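Local coordinates for DNA damage response protein Rtt109, putative (PDB 5ZB9), which probably catalyses the transfer of an acetyl group from acetyl-CoA to lysine side chains of histone H3, at residues L138-A142 with R314-F318; L13-P18 with V109-I115; T97-L102 with F436-A442; S238-H242 with C254-R258. One frame throughout, in Å; residues are numbered along the deposited sequence.

Contact 1: L138-A142 with R314-F318; sequences LFARA and RLVGF
Ala140 and Gly317 form the tight end of this contact, trading two backbone hydrogen bonds: Ala140 N reaches Gly317 O at 2.7 Å and Gly317 N reaches Ala140 O at 2.9 Å. Since Gly317 has no side chain, the Ala140 methyl meets only backbone across the pair, and it packs onward against Ile166 and Trp169 of helix 162-177. The other face of the sheet carries Phe139 and Phe318, a non-hydrogen-bonded pair that does not meet ring on ring. Phe139 CB touches Phe318 CD1 at 3.6 Å, while CG of Phe139 is lodged between its backbone N and carbonyl carbon (chi1 67°), a setting that leads the ring away. Val316 CG2 completes the cluster, resting over the rim of one face of the Phe318 ring and lying 4.0 Å from Phe139 CB.

Such pairing marks the antiparallel junction of strands 133-140 and 317-324 in the central mixed sheet of this acetyltransferase, where strand 86-96 runs parallel along the other edge of 133-140.

Past the strand ends the two segments diverge and waters bridge them. Here the Arg141 guanidinium lies flat on that of Arg314, planes 15° apart and centres 4.7 Å apart, although the two side chains cross almost at a right angle. Bends at chi2 and chi3 curl Arg314 back until its NH2 donates to Ala142 O at 2.7 Å, through a rather bent bond (137°). One water links Arg141 NE to Leu315 O, another links Ala142 O to Arg314 NH1, and Asp162, salt-bridged to Arg314 NE, probably offsets part of the stacked positive charge.

Contact 2: L13-P18 with V109-I115; sequences LAKVLP and VSLLRLI
Val109 opens the 109-115 side of the contact by laying CG2 against CG of Pro18, 3.9 Å away, the two side chains sliding past each other in opposite directions. Ser110 then caps the helix, its OG accepting a weak bond from Arg113 N. Leu111, in the first turn, sends CD2 into the angle between two partners: Leu17 CD2 at 3.7 Å, met with the side chains nearly perpendicular, and Pro18 CD at 3.9 Å. Leu112 and Arg113, both of which bind CoA in another structure of this protein, follow; Arg113 packs on Trp168 and Arg171 of helix 162-177.

Leu114, one turn on from Ser110, faces the N-terminal segment. With CG anti to the carbonyl carbon (chi1 -73°), its CD1 reaches toward CD of the Pro18 ring, 4.2 Å away. Leu114 CD1 also lies 3.8 Å from Val16 O. Ile115 ends the row, with its CA 4.0 Å from Leu13 CD1, and goes on to Leu57 and Val59 of strand 50-61.

No hydrogen bond joins the segments. Helix 9-16 and its exit are thus held against helix 111-127 by the fit of aliphatic branches, a largely hydrophobic attachment next to the CoA-binding Leu112 and Arg113 of the latter.

Contact 3: T97-L102 with F436-A442; sequences TGYLHL and FNTKHKA
Tyr99 drives its ring into the turn that precedes helix 439-457, and its OH donates to Phe436 O, modelled at a very short 2.5 Å. That oxygen lies at the ring edge, in the ring plane, with Asn437 O near the same plane and 3.1 Å from Tyr99 OH. Setting CG anti to the carbonyl carbon (chi1 -64°) brings the phenol across the gap, where Tyr99 CE2 also touches the Ala442 methyl at 3.6 Å. The hydroxyl therefore ends beside the first turn of a helix, whose N-terminus is capped by Thr438 OG1 accepting from Lys441 N at 3.3 Å; the helix end may polarise the phenol.

Lys439 contributes carbon rather than charge. Its CD lies 3.6 Å from Leu102 CD1, and the two side chains pass at a slant, so that the aliphatic part of the lysine shields the leucine. The Phe436 side chain meets the loop too, its CD2 4.2 Å from Thr97 CG2, while Thr97 OG1 is hydrogen-bonded to Ile72 O.

Phe148 packs edge-to-face with Phe436, and Val71 of strand 71-82 meets both Tyr99 and Ala442. The loop leaving strand 86-96, just past the CoA-binding Ser96, is thereby fixed to the start of helix 439-457.

Contact 4: S238-H242 with C254-R258; sequences SYPLH and CLVPR
The Tyr239 ring presents its edge to Leu255, whose carbonyl oxygen lies near the ring plane, while Pro257 approaches obliquely and Trp320, of strand 317-324, packs edge-to-face with the same ring. Nearby, the His242 ring has CD2 of Leu241 over one face, 4.3 Å above the plane and offset toward the rim. Of these neighbours the carbonyl makes the directional contact: Tyr239 OH donates to Leu255 O at 2.6 Å, coming in within the carbonyl plane at a C=O...donor angle of 151°. With CG anti to the backbone N (chi1 175°), the phenol is carried across toward segment 254-258. Pro257 CD sits 3.3 Å from Tyr239 OH, so the proline ring closes in beside the hydroxyl, arriving from the direction opposite to that of the tyrosine.

Between the two residues that reach across, the backbone makes an inverse gamma turn centred on Pro240 and closed by Leu241 N to Tyr239 O at 2.7 Å. Pro240 is also the N-cap of the short helix 241-244, and the tight turn sends Tyr239 and Leu241 to the same partner segment by different routes.

Leu241 supplies the apolar half. Its CD1 lies 4.0 Å from Leu255 CB and 4.1 Å from Leu255 CD1, the side chains crossing at a slant. Leu297 of helix 297-304 packs on Tyr239, Leu241 and Val256 together, and Val256 continues to Phe300 and to Leu268 of helix 266-272, all at a distance from the known CoA-binding residues.

Overall arrangement
Contact 1 lies nearest the centre of the chain, about 12 Å away, and is the one built on strand pairing, with charge and water gathered where the strands end. Contact 4 is the buried one, the other three being partly buried. Contacts 3 and 4 both rest on a tyrosine hydroxyl given to a backbone carbonyl, yet they stand about 40 Å apart between centres, on opposite sides of the chain's centre. Contact 3 is the outermost, and a lysine's carbons edge it. Contact 2 relies on aliphatic fit alone. It touches contact 3 directly through Leu111 CD1 and Leu100 CD1, 3.8 Å apart, and helix 111-127 leads along the chain into strand 133-140 of contact 1.

Contact 1: L138-A142 with R314-F318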
loop_
_atom_site.group_PDB
_atom_site.type_symbol
_atom_site.label_atom_id
_atom_site.label_comp_id
_atom_site.label_asym_id
_atom_site.label_seq_id
_atom_site.Cartn_x
_atom_site.Cartn_y
_atom_site.Cartn_z
ATOM N N LEU A 138 -0.234 3.346 2.474
ATOM C CA LEU A 138 -0.593 3.970 1.205
ATOM C C LEU A 138 -0.836 5.455 1.421
ATOM O O LEU A 138 -1.092 5.887 2.544
ATOM C CB LEU A 138 -1.846 3.315 0.607
ATOM C CG LEU A 138 -3.147 3.470 1.406
ATOM C CD1 LEU A 138 -3.912 4.768 1.066
ATOM C CD2 LEU A 138 -4.039 2.255 1.221
ATOM N N PHE A 139 -0.777 6.234 0.350
ATOM C CA PHE A 139 -1.275 7.601 0.411
ATOM C C PHE A 139 -2.463 7.703 -0.535
ATOM O O PHE A 139 -2.487 7.062 -1.576
ATOM C CB PHE A 139 -0.179 8.629 0.080
ATOM C CG PHE A 139 0.308 8.589 -1.342
ATOM C CD1 PHE A 139 1.426 7.840 -1.686
ATOM C CD2 PHE A 139 -0.328 9.330 -2.336
ATOM C CE1 PHE A 139 1.893 7.815 -3.003
ATOM C CE2 PHE A 139 0.133 9.305 -3.655
ATOM C CZ PHE A 139 1.240 8.551 -3.983
ATOM N N ALA A 140 -3.462 8.485 -0.154
ATOM C CA ALA A 140 -4.687 8.567 -0.936
ATOM C C ALA A 140 -4.873 9.962 -1.498
ATOM O O ALA A 140 -4.929 10.932 -0.746
ATOM C CB ALA A 140 -5.886 8.178 -0.093
ATOM N N ARG A 141 -4.958 10.052 -2.823
ATOM C CA ARG A 141 -5.245 11.311 -3.503
ATOM C C ARG A 141 -5.603 11.043 -4.958
ATOM O O ARG A 141 -5.085 10.108 -5.567
ATOM C CB ARG A 141 -4.055 12.266 -3.419
ATOM C CG ARG A 141 -2.836 11.839 -4.224
ATOM C CD ARG A 141 -1.661 12.777 -3.967
ATOM N NE ARG A 141 -1.998 14.141 -4.350
ATOM C CZ ARG A 141 -1.602 14.719 -5.478
ATOM N NH1 ARG A 141 -0.834 14.054 -6.329
ATOM N NH2 ARG A 141 -1.968 15.967 -5.748
ATOM N N ALA A 142 -6.509 11.845 -5.504
ATOM C CA ALA A 142 -6.827 11.774 -6.930
ATOM C C ALA A 142 -5.646 12.286 -7.743
ATOM O O ALA A 142 -5.082 13.331 -7.425
ATOM C CB ALA A 142 -8.075 12.575 -7.240
ATOM N N ARG A 314 -6.910 20.818 -2.519
ATOM C CA ARG A 314 -6.395 19.453 -2.617
ATOM C C ARG A 314 -6.154 18.832 -1.234
ATOM O O ARG A 314 -5.768 19.518 -0.291
ATOM C CB ARG A 314 -5.098 19.421 -3.433
ATOM C CG ARG A 314 -5.229 19.918 -4.868
ATOM C CD ARG A 314 -6.346 19.205 -5.625
ATOM N NE ARG A 314 -6.247 17.752 -5.539
ATOM C CZ ARG A 314 -5.586 16.988 -6.403
ATOM N NH1 ARG A 314 -4.957 17.539 -7.433
ATOM N NH2 ARG A 314 -5.551 15.669 -6.233
ATOM N N LEU A 315 -6.395 17.531 -1.112
ATOM C CA LEU A 315 -6.025 16.808 0.100
ATOM C C LEU A 315 -5.320 15.504 -0.252
ATOM O O LEU A 315 -5.520 14.949 -1.331
ATOM C CB LEU A 315 -7.250 16.506 0.968
ATOM C CG LEU A 315 -8.015 17.664 1.615
ATOM C CD1 LEU A 315 -9.262 17.149 2.324
ATOM C CD2 LEU A 315 -7.121 18.438 2.580
ATOM N N VAL A 316 -4.477 15.032 0.659
ATOM C CA VAL A 316 -3.960 13.677 0.580
ATOM C C VAL A 316 -4.046 13.060 1.969
ATOM O O VAL A 316 -3.811 13.728 2.977
ATOM C CB VAL A 316 -2.508 13.631 0.027
ATOM C CG1 VAL A 316 -1.685 14.766 0.576
ATOM C CG2 VAL A 316 -1.846 12.304 0.328
ATOM N N GLY A 317 -4.443 11.799 2.029
ATOM C CA GLY A 317 -4.464 11.091 3.292
ATOM C C GLY A 317 -3.336 10.077 3.343
ATOM O O GLY A 317 -3.037 9.419 2.344
ATOM N N PHE A 318 -2.707 9.949 4.503
ATOM C CA PHE A 318 -1.677 8.944 4.690
ATOM C C PHE A 318 -2.168 7.893 5.661
ATOM O O PHE A 318 -2.619 8.206 6.760
ATOM C CB PHE A 318 -0.381 9.582 5.180
ATOM C CG PHE A 318 0.124 10.664 4.276
ATOM C CD1 PHE A 318 0.815 10.350 3.122
ATOM C CD2 PHE A 318 -0.110 11.996 4.569
ATOM C CE1 PHE A 318 1.272 11.338 2.276
ATOM C CE2 PHE A 318 0.353 12.996 3.725
ATOM C CZ PHE A 318 1.046 12.661 2.574
HETATM O O HOH W 1 -3.682 15.915 -3.203
HETATM O O HOH W 2 -3.708 15.278 -9.150
#

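Contact 2: L13-P18 with V109-I115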
loop_
_atom_site.group_PDB
_atom_site.type_symbol
_atom_site.label_atom_id
_atom_site.label_comp_id
_atom_site.label_asym_id
_atom_site.label_seq_id
_atom_site.Cartn_x
_atom_site.Cartn_y
_atom_site.Cartn_z
ATOM N N LEU A 13 -10.049 -14.721 -3.664
ATOM C CA LEU A 13 -10.836 -13.741 -4.391
ATOM C C LEU A 13 -12.217 -14.281 -4.732
ATOM O O LEU A 13 -13.206 -13.547 -4.707
ATOM C CB LEU A 13 -10.082 -13.329 -5.660
ATOM C CG LEU A 13 -10.616 -12.187 -6.513
ATOM C CD1 LEU A 13 -10.745 -10.924 -5.687
ATOM C CD2 LEU A 13 -9.675 -11.961 -7.681
ATOM N N ALA A 14 -12.275 -15.569 -5.050
ATOM C CA ALA A 14 -13.529 -16.223 -5.417
ATOM C C ALA A 14 -14.504 -16.233 -4.251
ATOM O O ALA A 14 -15.712 -16.090 -4.432
ATOM C CB ALA A 14 -13.268 -17.643 -5.892
ATOM N N LYS A 15 -13.964 -16.397 -3.050
ATOM C CA LYS A 15 -14.777 -16.439 -1.843
ATOM C C LYS A 15 -15.437 -15.099 -1.491
ATOM O O LYS A 15 -16.466 -15.081 -0.821
ATOM C CB LYS A 15 -13.936 -16.902 -0.657
ATOM C CG LYS A 15 -13.460 -18.334 -0.715
ATOM C CD LYS A 15 -12.933 -18.725 0.657
ATOM C CE LYS A 15 -12.151 -20.015 0.629
ATOM N NZ LYS A 15 -10.786 -19.815 0.073
ATOM N N VAL A 16 -14.852 -13.980 -1.922
ATOM C CA VAL A 16 -15.408 -12.675 -1.560
ATOM C C VAL A 16 -16.253 -12.066 -2.675
ATOM O O VAL A 16 -17.108 -11.222 -2.415
ATOM C CB VAL A 16 -14.303 -11.661 -1.152
ATOM C CG1 VAL A 16 -13.399 -12.258 -0.089
ATOM C CG2 VAL A 16 -13.488 -11.200 -2.353
ATOM N N LEU A 17 -16.030 -12.493 -3.913
ATOM C CA LEU A 17 -16.798 -11.940 -5.033
ATOM C C LEU A 17 -18.205 -12.512 -5.042
ATOM O O LEU A 17 -18.409 -13.672 -4.703
ATOM C CB LEU A 17 -16.102 -12.216 -6.374
ATOM C CG LEU A 17 -14.797 -11.453 -6.633
ATOM C CD1 LEU A 17 -14.168 -11.876 -7.940
ATOM C CD2 LEU A 17 -15.043 -9.952 -6.628
ATOM N N PRO A 18 -19.192 -11.688 -5.414
ATOM C CA PRO A 18 -20.574 -12.175 -5.491
ATOM C C PRO A 18 -20.724 -13.357 -6.445
ATOM O O PRO A 18 -20.071 -13.403 -7.489
ATOM C CB PRO A 18 -21.343 -10.960 -6.006
ATOM C CG PRO A 18 -20.518 -9.788 -5.587
ATOM C CD PRO A 18 -19.095 -10.239 -5.664
ATOM N N VAL A 109 -22.066 -3.762 -4.951
ATOM C CA VAL A 109 -20.875 -3.616 -4.112
ATOM C C VAL A 109 -19.686 -3.258 -5.000
ATOM O O VAL A 109 -19.601 -3.724 -6.138
ATOM C CB VAL A 109 -20.563 -4.901 -3.307
ATOM C CG1 VAL A 109 -21.578 -5.093 -2.180
ATOM C CG2 VAL A 109 -20.530 -6.115 -4.228
ATOM N N SER A 110 -18.787 -2.408 -4.505
ATOM C CA SER A 110 -17.633 -2.031 -5.307
ATOM C C SER A 110 -16.755 -3.261 -5.472
ATOM O O SER A 110 -16.067 -3.675 -4.538
ATOM C CB SER A 110 -16.840 -0.866 -4.674
ATOM O OG SER A 110 -15.821 -0.347 -5.545
ATOM N N LEU A 111 -16.812 -3.858 -6.658
ATOM C CA LEU A 111 -15.917 -4.952 -6.997
ATOM C C LEU A 111 -14.477 -4.521 -6.815
ATOM O O LEU A 111 -13.648 -5.298 -6.352
ATOM C CB LEU A 111 -16.140 -5.419 -8.434
ATOM C CG LEU A 111 -17.427 -6.202 -8.655
ATOM C CD1 LEU A 111 -17.561 -6.600 -10.119
ATOM C CD2 LEU A 111 -17.450 -7.419 -7.739
ATOM N N LEU A 112 -14.181 -3.275 -7.172
ATOM C CA LEU A 112 -12.819 -2.783 -7.055
ATOM C C LEU A 112 -12.384 -2.750 -5.588
ATOM O O LEU A 112 -11.230 -3.058 -5.276
ATOM C CB LEU A 112 -12.679 -1.407 -7.700
ATOM C CG LEU A 112 -13.162 -1.299 -9.150
ATOM C CD1 LEU A 112 -12.647 -0.025 -9.795
ATOM C CD2 LEU A 112 -12.759 -2.521 -9.969
ATOM N N ARG A 113 -13.304 -2.417 -4.686
ATOM C CA ARG A 113 -12.973 -2.427 -3.263
ATOM C C ARG A 113 -12.706 -3.853 -2.804
ATOM O O ARG A 113 -11.733 -4.111 -2.100
ATOM C CB ARG A 113 -14.088 -1.798 -2.416
ATOM C CG ARG A 113 -13.807 -1.834 -0.906
ATOM C CD ARG A 113 -14.876 -1.115 -0.067
ATOM N NE ARG A 113 -16.228 -1.647 -0.261
ATOM C CZ ARG A 113 -16.646 -2.834 0.173
ATOM N NH1 ARG A 113 -15.821 -3.639 0.833
ATOM N NH2 ARG A 113 -17.892 -3.226 -0.060
ATOM N N LEU A 114 -13.564 -4.782 -3.219
ATOM C CA LEU A 114 -13.424 -6.189 -2.839
ATOM C C LEU A 114 -12.109 -6.788 -3.334
ATOM O O LEU A 114 -11.417 -7.503 -2.599
ATOM C CB LEU A 114 -14.603 -6.998 -3.370
ATOM C CG LEU A 114 -15.916 -6.747 -2.627
ATOM C CD1 LEU A 114 -17.037 -7.562 -3.235
ATOM C CD2 LEU A 114 -15.746 -7.076 -1.151
ATOM N N ILE A 115 -11.764 -6.477 -4.580
ATOM C CA ILE A 115 -10.526 -6.954 -5.167
ATOM C C ILE A 115 -9.305 -6.419 -4.414
ATOM O O ILE A 115 -8.430 -7.196 -4.027
ATOM C CB ILE A 115 -10.437 -6.566 -6.656
ATOM C CG1 ILE A 115 -11.516 -7.300 -7.454
ATOM C CG2 ILE A 115 -9.057 -6.889 -7.214
ATOM C CD1 ILE A 115 -11.610 -6.855 -8.887
#

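Contact 3: T97-L102 with F436-A442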
loop_
_atom_site.group_PDB
_atom_site.type_symbol
_atom_site.label_atom_id
_atom_site.label_comp_id
_atom_site.label_asym_id
_atom_site.label_seq_id
_atom_site.Cartn_x
_atom_site.Cartn_y
_atom_site.Cartn_z
ATOM N N THR A 97 -10.216 1.183 -15.519
ATOM C CA THR A 97 -10.238 1.574 -16.922
ATOM C C THR A 97 -11.582 2.187 -17.272
ATOM O O THR A 97 -11.685 3.006 -18.177
ATOM C CB THR A 97 -9.956 0.384 -17.842
ATOM O OG1 THR A 97 -10.871 -0.677 -17.541
ATOM C CG2 THR A 97 -8.542 -0.106 -17.644
ATOM N N GLY A 98 -12.611 1.787 -16.538
ATOM C CA GLY A 98 -13.942 2.307 -16.760
ATOM C C GLY A 98 -14.807 1.361 -17.563
ATOM O O GLY A 98 -15.919 1.716 -17.946
ATOM N N TYR A 99 -14.305 0.150 -17.810
ATOM C CA TYR A 99 -15.026 -0.814 -18.646
ATOM C C TYR A 99 -15.713 -1.912 -17.847
ATOM O O TYR A 99 -16.238 -2.865 -18.418
ATOM C CB TYR A 99 -14.074 -1.418 -19.683
ATOM C CG TYR A 99 -13.587 -0.359 -20.632
ATOM C CD1 TYR A 99 -14.440 0.180 -21.592
ATOM C CD2 TYR A 99 -12.300 0.148 -20.538
ATOM C CE1 TYR A 99 -14.011 1.173 -22.451
ATOM C CE2 TYR A 99 -11.863 1.143 -21.392
ATOM C CZ TYR A 99 -12.726 1.651 -22.346
ATOM O OH TYR A 99 -12.296 2.641 -23.197
ATOM N N LEU A 100 -15.733 -1.757 -16.529
ATOM C CA LEU A 100 -16.389 -2.721 -15.657
ATOM C C LEU A 100 -17.874 -2.867 -15.989
ATOM O O LEU A 100 -18.466 -3.924 -15.755
ATOM C CB LEU A 100 -16.212 -2.316 -14.194
ATOM C CG LEU A 100 -16.920 -3.162 -13.135
ATOM C CD1 LEU A 100 -16.516 -4.626 -13.255
ATOM C CD2 LEU A 100 -16.630 -2.622 -11.742
ATOM N N HIS A 101 -18.469 -1.812 -16.545
ATOM C CA HIS A 101 -19.896 -1.829 -16.876
ATOM C C HIS A 101 -20.242 -2.863 -17.959
ATOM O O HIS A 101 -21.391 -3.289 -18.071
ATOM C CB HIS A 101 -20.362 -0.437 -17.314
ATOM C CG HIS A 101 -19.777 0.021 -18.613
ATOM N ND1 HIS A 101 -18.554 0.650 -18.697
ATOM C CD2 HIS A 101 -20.255 -0.042 -19.877
ATOM C CE1 HIS A 101 -18.296 0.938 -19.961
ATOM N NE2 HIS A 101 -19.315 0.534 -20.696
ATOM N N LEU A 102 -19.245 -3.279 -18.737
ATOM C CA LEU A 102 -19.449 -4.299 -19.764
ATOM C C LEU A 102 -19.637 -5.692 -19.174
ATOM O O LEU A 102 -19.774 -6.675 -19.908
ATOM C CB LEU A 102 -18.275 -4.320 -20.737
ATOM C CG LEU A 102 -18.007 -3.004 -21.460
ATOM C CD1 LEU A 102 -16.772 -3.139 -22.337
ATOM C CD2 LEU A 102 -19.224 -2.602 -22.273
ATOM N N PHE A 436 -6.566 2.899 -23.971
ATOM C CA PHE A 436 -7.809 2.435 -23.351
ATOM C C PHE A 436 -8.951 3.431 -23.533
ATOM O O PHE A 436 -9.949 3.383 -22.806
ATOM C CB PHE A 436 -7.585 2.143 -21.857
ATOM C CG PHE A 436 -6.605 1.028 -21.608
ATOM C CD1 PHE A 436 -5.249 1.297 -21.474
ATOM C CD2 PHE A 436 -7.035 -0.293 -21.550
ATOM C CE1 PHE A 436 -4.346 0.272 -21.272
ATOM C CE2 PHE A 436 -6.140 -1.323 -21.351
ATOM C CZ PHE A 436 -4.791 -1.043 -21.210
ATOM N N ASN A 437 -8.804 4.311 -24.520
ATOM C CA ASN A 437 -9.802 5.339 -24.818
ATOM C C ASN A 437 -11.185 4.808 -25.165
ATOM O O ASN A 437 -12.191 5.358 -24.724
ATOM C CB ASN A 437 -9.317 6.210 -25.964
ATOM C CG ASN A 437 -8.083 6.987 -25.604
ATOM O OD1 ASN A 437 -6.958 6.566 -25.875
ATOM N ND2 ASN A 437 -8.284 8.134 -24.977
ATOM N N THR A 438 -11.236 3.757 -25.977
ATOM C CA THR A 438 -12.514 3.173 -26.377
ATOM C C THR A 438 -12.556 1.691 -26.040
ATOM O O THR A 438 -11.515 1.074 -25.796
ATOM C CB THR A 438 -12.776 3.344 -27.882
ATOM O OG1 THR A 438 -11.911 2.470 -28.619
ATOM C CG2 THR A 438 -12.531 4.783 -28.312
ATOM N N LYS A 439 -13.757 1.127 -26.032
ATOM C CA LYS A 439 -13.935 -0.294 -25.770
ATOM C C LYS A 439 -13.045 -1.147 -26.666
ATOM O O LYS A 439 -12.322 -2.026 -26.186
ATOM C CB LYS A 439 -15.398 -0.690 -25.960
ATOM C CG LYS A 439 -15.652 -2.173 -25.839
ATOM C CD LYS A 439 -17.135 -2.496 -25.829
ATOM C CE LYS A 439 -17.794 -2.159 -27.161
ATOM N NZ LYS A 439 -19.253 -2.490 -27.155
ATOM N N HIS A 440 -13.073 -0.865 -27.965
ATOM C CA HIS A 440 -12.339 -1.685 -28.923
ATOM C C HIS A 440 -10.829 -1.584 -28.728
ATOM O O HIS A 440 -10.126 -2.592 -28.815
ATOM C CB HIS A 440 -12.718 -1.307 -30.358
ATOM C CG HIS A 440 -14.134 -1.642 -30.711
ATOM N ND1 HIS A 440 -14.724 -1.239 -31.890
ATOM C CD2 HIS A 440 -15.079 -2.338 -30.035
ATOM C CE1 HIS A 440 -15.972 -1.674 -31.926
ATOM N NE2 HIS A 440 -16.211 -2.342 -30.812
ATOM N N LYS A 441 -10.333 -0.385 -28.449
ATOM C CA LYS A 441 -8.901 -0.188 -28.241
ATOM C C LYS A 441 -8.423 -0.832 -26.939
ATOM O O LYS A 441 -7.319 -1.375 -26.880
ATOM C CB LYS A 441 -8.562 1.304 -28.254
ATOM C CG LYS A 441 -8.981 2.009 -29.541
ATOM C CD LYS A 441 -8.783 3.517 -29.461
ATOM C CE LYS A 441 -7.755 3.994 -30.480
ATOM N NZ LYS A 441 -6.458 3.270 -30.337
ATOM N N ALA A 442 -9.257 -0.778 -25.903
ATOM C CA ALA A 442 -8.915 -1.362 -24.610
ATOM C C ALA A 442 -8.889 -2.889 -24.684
ATOM O O ALA A 442 -8.003 -3.538 -24.118
ATOM C CB ALA A 442 -9.896 -0.894 -23.536
#

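Contact 4: S238-H242 with C254-R258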
loop_
_atom_site.group_PDB
_atom_site.type_symbol
_atom_site.label_atom_id
_atom_site.label_comp_id
_atom_site.label_asym_id
_atom_site.label_seq_id
_atom_site.Cartn_x
_atom_site.Cartn_y
_atom_site.Cartn_z
ATOM N N SER A 238 -3.328 9.681 14.054
ATOM C CA SER A 238 -1.938 10.006 14.359
ATOM C C SER A 238 -0.964 9.156 13.552
ATOM O O SER A 238 -1.368 8.297 12.774
ATOM C CB SER A 238 -1.664 9.836 15.859
ATOM O OG SER A 238 -2.092 8.565 16.310
ATOM N N TYR A 239 0.324 9.416 13.742
ATOM C CA TYR A 239 1.383 8.657 13.102
ATOM C C TYR A 239 2.036 7.720 14.120
ATOM O O TYR A 239 2.522 8.169 15.155
ATOM C CB TYR A 239 2.410 9.609 12.497
ATOM C CG TYR A 239 3.627 8.935 11.898
ATOM C CD1 TYR A 239 3.512 8.112 10.788
ATOM C CD2 TYR A 239 4.892 9.153 12.423
ATOM C CE1 TYR A 239 4.622 7.510 10.235
ATOM C CE2 TYR A 239 6.007 8.556 11.873
ATOM C CZ TYR A 239 5.867 7.738 10.782
ATOM O OH TYR A 239 6.973 7.135 10.235
ATOM N N PRO A 240 2.047 6.411 13.826
ATOM C CA PRO A 240 2.500 5.386 14.775
ATOM C C PRO A 240 4.018 5.359 14.920
ATOM O O PRO A 240 4.631 4.318 14.677
ATOM C CB PRO A 240 1.991 4.089 14.144
ATOM C CG PRO A 240 2.077 4.370 12.667
ATOM C CD PRO A 240 1.681 5.826 12.523
ATOM N N LEU A 241 4.594 6.492 15.316
ATOM C CA LEU A 241 6.043 6.689 15.388
ATOM C C LEU A 241 6.813 5.610 16.155
ATOM O O LEU A 241 7.810 5.088 15.664
ATOM C CB LEU A 241 6.336 8.048 16.019
ATOM C CG LEU A 241 7.799 8.334 16.343
ATOM C CD1 LEU A 241 8.652 8.380 15.073
ATOM C CD2 LEU A 241 7.892 9.627 17.113
ATOM N N HIS A 242 6.350 5.276 17.352
ATOM C CA HIS A 242 7.089 4.360 18.209
ATOM C C HIS A 242 7.047 2.915 17.738
ATOM O O HIS A 242 7.884 2.114 18.144
ATOM C CB HIS A 242 6.580 4.477 19.645
ATOM C CG HIS A 242 6.880 5.810 20.256
ATOM N ND1 HIS A 242 5.989 6.862 20.223
ATOM C CD2 HIS A 242 8.000 6.283 20.849
ATOM C CE1 HIS A 242 6.536 7.917 20.801
ATOM N NE2 HIS A 242 7.757 7.595 21.186
ATOM N N CYS A 254 14.615 11.170 9.643
ATOM C CA CYS A 254 14.813 9.730 9.795
ATOM C C CYS A 254 13.541 9.011 10.221
ATOM O O CYS A 254 13.495 7.783 10.251
ATOM C CB CYS A 254 15.909 9.441 10.830
ATOM S SG CYS A 254 17.474 10.302 10.575
ATOM N N LEU A 255 12.515 9.782 10.564
ATOM C CA LEU A 255 11.341 9.231 11.221
ATOM C C LEU A 255 10.168 8.980 10.273
ATOM O O LEU A 255 9.168 8.406 10.678
ATOM C CB LEU A 255 10.908 10.166 12.349
ATOM C CG LEU A 255 12.023 10.472 13.355
ATOM C CD1 LEU A 255 11.510 11.333 14.504
ATOM C CD2 LEU A 255 12.657 9.186 13.873
ATOM N N VAL A 256 10.299 9.412 9.018
ATOM C CA VAL A 256 9.232 9.284 8.017
ATOM C C VAL A 256 9.644 8.378 6.852
ATOM O O VAL A 256 10.733 8.527 6.309
ATOM C CB VAL A 256 8.842 10.660 7.460
ATOM C CG1 VAL A 256 7.682 10.537 6.493
ATOM C CG2 VAL A 256 8.499 11.607 8.594
ATOM N N PRO A 257 8.779 7.432 6.459
ATOM C CA PRO A 257 9.209 6.517 5.394
ATOM C C PRO A 257 9.164 7.158 4.007
ATOM O O PRO A 257 8.285 7.965 3.731
ATOM C CB PRO A 257 8.207 5.366 5.502
ATOM C CG PRO A 257 6.977 6.002 6.060
ATOM C CD PRO A 257 7.438 7.100 6.975
ATOM N N ARG A 258 10.104 6.793 3.143
ATOM C CA ARG A 258 10.205 7.399 1.818
ATOM C C ARG A 258 9.767 6.449 0.698
ATOM O O ARG A 258 10.539 5.615 0.239
ATOM C CB ARG A 258 11.639 7.883 1.589
ATOM C CG ARG A 258 12.049 8.992 2.556
ATOM C CD ARG A 258 13.539 9.003 2.855
ATOM N NE ARG A 258 13.887 10.028 3.842
ATOM C CZ ARG A 258 14.344 11.239 3.533
ATOM N NH1 ARG A 258 14.518 11.586 2.264
ATOM N NH2 ARG A 258 14.624 12.106 4.496
#